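PDB 6YGA: N-alpha-acetyltransferase 35, NatC auxiliary subunit from Saccharomyces cerevisiae, which serves as the auxiliary subunit MAK10 of the NatC N-terminal acetyltransferase, which acetylates the N-terminal methionine of the L-A virus Gag protein. Local coordinates for residues B[673-676]-B[677-680]; B[57-60]-B[61-64]. All coordinates share one frame; numbering follows the deposited sequence.

Contact 1: residues B[673-676]-B[677-680]. With EDO (1,2-ethanediol), chain C.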
ATOM      1  N   GLU B 673       9.339   6.115 -22.842  1.00 48.83           N
ATOM      2  CA  GLU B 673       9.089   7.144 -21.839  1.00 48.02           C
ATOM      3  C   GLU B 673       9.993   6.956 -20.628  1.00 43.78           C
ATOM      4  O   GLU B 673      10.477   7.933 -20.046  1.00 45.66           O
ATOM      5  CB  GLU B 673       7.614   7.117 -21.434  1.00 51.59           C
ATOM      6  CG  GLU B 673       7.226   8.117 -20.359  1.00 55.40           C
ATOM      7  CD  GLU B 673       5.754   8.026 -19.987  1.00 58.26           C
ATOM      8  OE1 GLU B 673       4.983   7.401 -20.748  1.00 58.23           O
ATOM      9  OE2 GLU B 673       5.372   8.571 -18.929  1.00 57.88           O
ATOM     10  N   TYR B 674      10.244   5.704 -20.245  1.00 41.13           N
ATOM     11  CA  TYR B 674      11.144   5.428 -19.130  1.00 40.12           C
ATOM     12  C   TYR B 674      12.561   5.911 -19.425  1.00 40.38           C
ATOM     13  O   TYR B 674      13.155   6.649 -18.630  1.00 39.38           O
ATOM     14  CB  TYR B 674      11.140   3.932 -18.819  1.00 37.78           C
ATOM     15  CG  TYR B 674      12.290   3.491 -17.947  1.00 37.02           C
ATOM     16  CD1 TYR B 674      12.303   3.780 -16.589  1.00 37.84           C
ATOM     17  CD2 TYR B 674      13.362   2.786 -18.477  1.00 37.01           C
ATOM     18  CE1 TYR B 674      13.347   3.385 -15.784  1.00 35.17           C
ATOM     19  CE2 TYR B 674      14.414   2.383 -17.677  1.00 39.53           C
ATOM     20  CZ  TYR B 674      14.399   2.687 -16.330  1.00 39.83           C
ATOM     21  OH  TYR B 674      15.438   2.291 -15.521  1.00 42.15           O
ATOM     22  N   TYR B 675      13.126   5.499 -20.564  1.00 39.35           N
ATOM     23  CA  TYR B 675      14.497   5.891 -20.877  1.00 42.34           C
ATOM     24  C   TYR B 675      14.610   7.389 -21.118  1.00 43.87           C
ATOM     25  O   TYR B 675      15.656   7.985 -20.833  1.00 43.58           O
ATOM     26  CB  TYR B 675      15.015   5.108 -22.083  1.00 38.76           C
ATOM     27  CG  TYR B 675      15.420   3.699 -21.730  1.00 36.78           C
ATOM     28  CD1 TYR B 675      16.624   3.445 -21.085  1.00 38.93           C
ATOM     29  CD2 TYR B 675      14.593   2.622 -22.024  1.00 36.11           C
ATOM     30  CE1 TYR B 675      16.997   2.153 -20.750  1.00 39.68           C
ATOM     31  CE2 TYR B 675      14.959   1.330 -21.695  1.00 36.09           C
ATOM     32  CZ  TYR B 675      16.159   1.102 -21.058  1.00 38.41           C
ATOM     33  OH  TYR B 675      16.523  -0.183 -20.728  1.00 39.82           O
ATOM     34  N   CYS B 676      13.549   8.015 -21.628  1.00 43.98           N
ATOM     35  CA  CYS B 676      13.527   9.471 -21.708  1.00 46.01           C
ATOM     36  C   CYS B 676      13.650  10.091 -20.321  1.00 45.46           C
ATOM     37  O   CYS B 676      14.428  11.028 -20.113  1.00 44.43           O
ATOM     38  CB  CYS B 676      12.246   9.939 -22.400  1.00 48.31           C
ATOM     39  SG  CYS B 676      12.116  11.729 -22.543  1.00 52.82           S
ATOM     40  N   LYS B 677      12.890   9.569 -19.355  1.00 45.21           N
ATOM     41  CA  LYS B 677      13.009  10.047 -17.981  1.00 43.37           C
ATOM     42  C   LYS B 677      14.384   9.741 -17.408  1.00 42.38           C
ATOM     43  O   LYS B 677      14.939  10.538 -16.644  1.00 43.76           O
ATOM     44  CB  LYS B 677      11.917   9.427 -17.109  1.00 44.07           C
ATOM     45  CG  LYS B 677      10.515   9.882 -17.461  1.00 46.54           C
ATOM     46  CD  LYS B 677       9.478   9.276 -16.533  1.00 49.46           C
ATOM     47  CE  LYS B 677       8.131   9.961 -16.709  1.00 52.00           C
ATOM     48  NZ  LYS B 677       7.069   9.332 -15.882  1.00 54.15           N
ATOM     49  N   LEU B 678      14.955   8.590 -17.767  1.00 38.22           N
ATOM     50  CA  LEU B 678      16.291   8.265 -17.287  1.00 38.78           C
ATOM     51  C   LEU B 678      17.324   9.225 -17.866  1.00 39.48           C
ATOM     52  O   LEU B 678      18.266   9.628 -17.174  1.00 37.50           O
ATOM     53  CB  LEU B 678      16.633   6.817 -17.631  1.00 38.70           C
ATOM     54  CG  LEU B 678      17.795   6.184 -16.868  1.00 39.51           C
ATOM     55  CD1 LEU B 678      17.553   6.227 -15.367  1.00 38.85           C
ATOM     56  CD2 LEU B 678      17.981   4.757 -17.342  1.00 39.23           C
ATOM     57  N   LYS B 679      17.155   9.611 -19.132  1.00 39.72           N
ATOM     58  CA  LYS B 679      18.073  10.567 -19.742  1.00 41.53           C
ATOM     59  C   LYS B 679      17.981  11.927 -19.064  1.00 41.36           C
ATOM     60  O   LYS B 679      19.000  12.598 -18.866  1.00 40.20           O
ATOM     61  CB  LYS B 679      17.782  10.697 -21.236  1.00 43.18           C
ATOM     62  CG  LYS B 679      18.786  11.559 -21.976  1.00 47.32           C
ATOM     63  CD  LYS B 679      18.247  12.030 -23.315  1.00 49.75           C
ATOM     64  CE  LYS B 679      17.847  10.865 -24.198  1.00 49.08           C
ATOM     65  NZ  LYS B 679      17.452  11.324 -25.555  1.00 50.44           N
ATOM     66  N   HIS B 680      16.765  12.346 -18.698  1.00 43.38           N
ATOM     67  CA  HIS B 680      16.590  13.613 -17.994  1.00 45.07           C
ATOM     68  C   HIS B 680      17.346  13.616 -16.671  1.00 40.97           C
ATOM     69  O   HIS B 680      18.040  14.587 -16.347  1.00 41.24           O
ATOM     70  CB  HIS B 680      15.102  13.886 -17.762  1.00 51.52           C
ATOM     71  CG  HIS B 680      14.346  14.248 -19.005  1.00 63.77           C
ATOM     72  ND1 HIS B 680      12.974  14.151 -19.096  1.00 67.04           N
ATOM     73  CD2 HIS B 680      14.770  14.715 -20.203  1.00 67.71           C
ATOM     74  CE1 HIS B 680      12.586  14.538 -20.300  1.00 68.59           C
ATOM     75  NE2 HIS B 680      13.657  14.886 -20.991  1.00 68.04           N
TER
HETATM   76  C1  EDO C 812      20.501  13.678 -26.201  1.00 69.37           C
HETATM   77  O1  EDO C 812      19.912  12.544 -26.847  1.00 68.46           O
HETATM   78  C2  EDO C 812      19.720  14.936 -26.566  1.00 70.31           C
HETATM   79  O2  EDO C 812      18.391  14.856 -26.036  1.00 71.62           O

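Contact 2: residues B[57-60]-B[61-64]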
ATOM      1  N   VAL B  57     -19.226   4.309  23.299  1.00 70.93           N
ATOM      2  CA  VAL B  57     -20.483   5.046  23.260  1.00 74.10           C
ATOM      3  C   VAL B  57     -20.267   6.457  23.792  1.00 76.21           C
ATOM      4  O   VAL B  57     -19.352   6.717  24.583  1.00 75.86           O
ATOM      5  CB  VAL B  57     -21.574   4.310  24.061  1.00 74.89           C
ATOM      6  CG1 VAL B  57     -21.812   2.925  23.480  1.00 73.97           C
ATOM      7  CG2 VAL B  57     -21.190   4.211  25.536  1.00 75.58           C
ATOM      8  N   ASN B  58     -21.109   7.385  23.334  1.00 78.36           N
ATOM      9  CA  ASN B  58     -21.067   8.781  23.768  1.00 80.39           C
ATOM     10  C   ASN B  58     -19.719   9.436  23.459  1.00 80.48           C
ATOM     11  O   ASN B  58     -19.312  10.394  24.121  1.00 80.89           O
ATOM     12  CB  ASN B  58     -21.416   8.904  25.256  1.00 81.72           C
ATOM     13  CG  ASN B  58     -22.849   8.501  25.545  1.00 83.34           C
ATOM     14  OD1 ASN B  58     -23.758   8.825  24.784  1.00 82.24           O
ATOM     15  ND2 ASN B  58     -23.056   7.774  26.639  1.00 85.38           N
ATOM     16  N   ASN B  59     -19.019   8.911  22.454  1.00 80.89           N
ATOM     17  CA  ASN B  59     -17.821   9.523  21.890  1.00 82.22           C
ATOM     18  C   ASN B  59     -18.147   9.840  20.437  1.00 80.51           C
ATOM     19  O   ASN B  59     -18.322   8.924  19.627  1.00 80.24           O
ATOM     20  CB  ASN B  59     -16.611   8.597  22.006  1.00 83.65           C
ATOM     21  CG  ASN B  59     -15.309   9.282  21.628  1.00 83.94           C
ATOM     22  OD1 ASN B  59     -15.265  10.105  20.714  1.00 85.17           O
ATOM     23  ND2 ASN B  59     -14.241   8.946  22.339  1.00 83.33           N
ATOM     24  N   SER B  60     -18.241  11.133  20.121  1.00 79.96           N
ATOM     25  CA  SER B  60     -18.697  11.557  18.799  1.00 79.69           C
ATOM     26  C   SER B  60     -17.905  10.885  17.686  1.00 79.35           C
ATOM     27  O   SER B  60     -18.477  10.464  16.673  1.00 80.17           O
ATOM     28  CB  SER B  60     -18.596  13.079  18.681  1.00 81.49           C
ATOM     29  OG  SER B  60     -19.159  13.715  19.816  1.00 85.67           O
ATOM     30  N   LYS B  61     -16.591  10.759  17.863  1.00 77.52           N
ATOM     31  CA  LYS B  61     -15.730  10.226  16.815  1.00 76.19           C
ATOM     32  C   LYS B  61     -15.711   8.701  16.775  1.00 71.84           C
ATOM     33  O   LYS B  61     -15.223   8.133  15.793  1.00 68.89           O
ATOM     34  CB  LYS B  61     -14.309  10.769  16.996  1.00 78.31           C
ATOM     35  CG  LYS B  61     -14.253  12.250  17.355  1.00 82.30           C
ATOM     36  CD  LYS B  61     -12.928  12.890  16.949  1.00 85.58           C
ATOM     37  CE  LYS B  61     -11.769  12.423  17.819  1.00 87.74           C
ATOM     38  NZ  LYS B  61     -10.461  12.948  17.324  1.00 89.36           N
ATOM     39  N   LEU B  62     -16.246   8.029  17.797  1.00 71.65           N
ATOM     40  CA  LEU B  62     -16.265   6.570  17.854  1.00 68.26           C
ATOM     41  C   LEU B  62     -17.671   5.988  17.970  1.00 63.80           C
ATOM     42  O   LEU B  62     -17.808   4.769  18.136  1.00 61.17           O
ATOM     43  CB  LEU B  62     -15.414   6.072  19.026  1.00 69.04           C
ATOM     44  CG  LEU B  62     -13.894   6.078  18.861  1.00 68.22           C
ATOM     45  CD1 LEU B  62     -13.211   5.777  20.187  1.00 69.63           C
ATOM     46  CD2 LEU B  62     -13.468   5.077  17.800  1.00 65.18           C
ATOM     47  N   ASP B  63     -18.717   6.809  17.888  1.00 64.27           N
ATOM     48  CA  ASP B  63     -20.096   6.351  18.056  1.00 65.56           C
ATOM     49  C   ASP B  63     -20.904   6.786  16.839  1.00 64.44           C
ATOM     50  O   ASP B  63     -21.221   7.972  16.693  1.00 65.38           O
ATOM     51  CB  ASP B  63     -20.706   6.906  19.348  1.00 68.49           C
ATOM     52  CG  ASP B  63     -21.995   6.196  19.754  1.00 71.39           C
ATOM     53  OD1 ASP B  63     -22.653   5.584  18.889  1.00 72.37           O
ATOM     54  OD2 ASP B  63     -22.356   6.259  20.950  1.00 71.74           O
ATOM     55  N   SER B  64     -21.246   5.824  15.975  1.00 61.96           N
ATOM     56  CA  SER B  64     -22.055   6.114  14.795  1.00 62.68           C
ATOM     57  C   SER B  64     -23.517   6.383  15.139  1.00 64.62           C
ATOM     58  O   SER B  64     -24.256   6.899  14.293  1.00 64.55           O
ATOM     59  CB  SER B  64     -21.950   4.962  13.791  1.00 61.79           C
ATOM     60  OG  SER B  64     -22.180   3.710  14.415  1.00 62.70           O
TER

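Contact 1: residues B[673-676]-B[677-680]
Helix 668-701, in the TPR-repeat region of the NAA35-like family, brings Glu-673 and Lys-677, Tyr-674 and Leu-678, and Cys-676 and His-680 together one turn apart. Four successive backbone bonds, from Lys-677 N to Glu-673 O through His-680 N to Cys-676 O, mark it as alpha-helical. Glu-673 and Lys-677 run side by side, both extended beyond CG, and end in an i to i+4 salt bridge (OE2 to NZ, 3.6 Å). Leu-678 and Tyr-675 are buried, with Leu-678 CD2 4.2 Å from Tyr-675 CD1. The same methyl lies 4.0 Å from Tyr-674 OH, which is hydrogen-bonded to a second 1,2-ethanediol. Leu-678 also packs on Ile-644 of helix 619-653 and Ile-547 of helix 511-564. The hydroxyl of Tyr-675 is hydrogen-bonded to that of Tyr-540. Lys-679 NZ donates to O1 of a 1,2-ethanediol, probably from the crystallisation liquor, at 3.0 Å and forms a salt bridge with Asp-645. His-680 ND1 is hydrogen-bonded to Glu-717 O, which ties this helix to a later loop. Cys-676 O, the acceptor of His-680 N, lies 3.4 Å above one face of the His-680 ring, offset to its rim. Cys-676 SG approaches this ring obliquely, 3.6 Å from His-680 CE1.

Contact 2: residues B[57-60]-B[61-64]
Asp-63 turns back on Val-57, Asn-58 and Asn-59, and its side chain bridges the ends of a tight turn. Its CB lies 3.1 Å from Asn-59 O. With CG anti to the backbone N (chi1 -166°), the carboxylate comes beside Val-57 and Asn-58. There OD2 accepts the backbone N-H of Asn-58 at 2.9 Å, through the lone pair that faces away from OD1. The same oxygen touches Val-57 CA at 3.2 Å. OD2 also forms a salt bridge with Arg-22 of the N-alpha-acetyltransferase 38 chain, and OD1 accepts Ser-65 N. Both carboxylate oxygens thus have partners, which should fix the rotation of the group. The arginine would probably stabilise its negative charge.

The turn itself spans 59-62. Leu-62 N donates to Asn-59 O at 2.9 Å, and the backbone angles of Ser-60 and Lys-61 fit a type I beta turn. An Asx turn is built into it: Asn-59 OD1 accepts Lys-61 N at 3.2 Å. The Asn-59 and Leu-62 side chains cross at a slant, with Asn-59 ND2 4.0 Å from Leu-62 CD1.

The segment is an interface loop. Val-57 packs on Pro-59 of the N-alpha-acetyltransferase 38 chain. Asn-59 and Leu-62 pack on Pro-30 of the N-alpha-acetyltransferase 30 chain. Within its own chain, the loop runs between strand 55-56 and helix 71-75, and Leu-62 touches Pro-286 in the loop between helices 276-280 and 298-311.

How the contacts relate
From the N terminus, contact 2 comes first. It closes a short turn at 57-64, between strand 55-56 and helix 71-75. Contact 1 follows some 600 residues later, as about two turns inside helix 668-701. The two are in series: neither nests in nor crosses the other. They lie on opposite sides of the chain's centre, with their own centres about 51 Å apart and their nearest atoms about 38 Å apart. Contact 2 lies in the N-terminal Mak10 region and joins this part of the chain to both other NatC subunits. Contact 1 lies in the TPR-repeat region and ties helices 511-564, 619-653 and 668-701 together within MAK10.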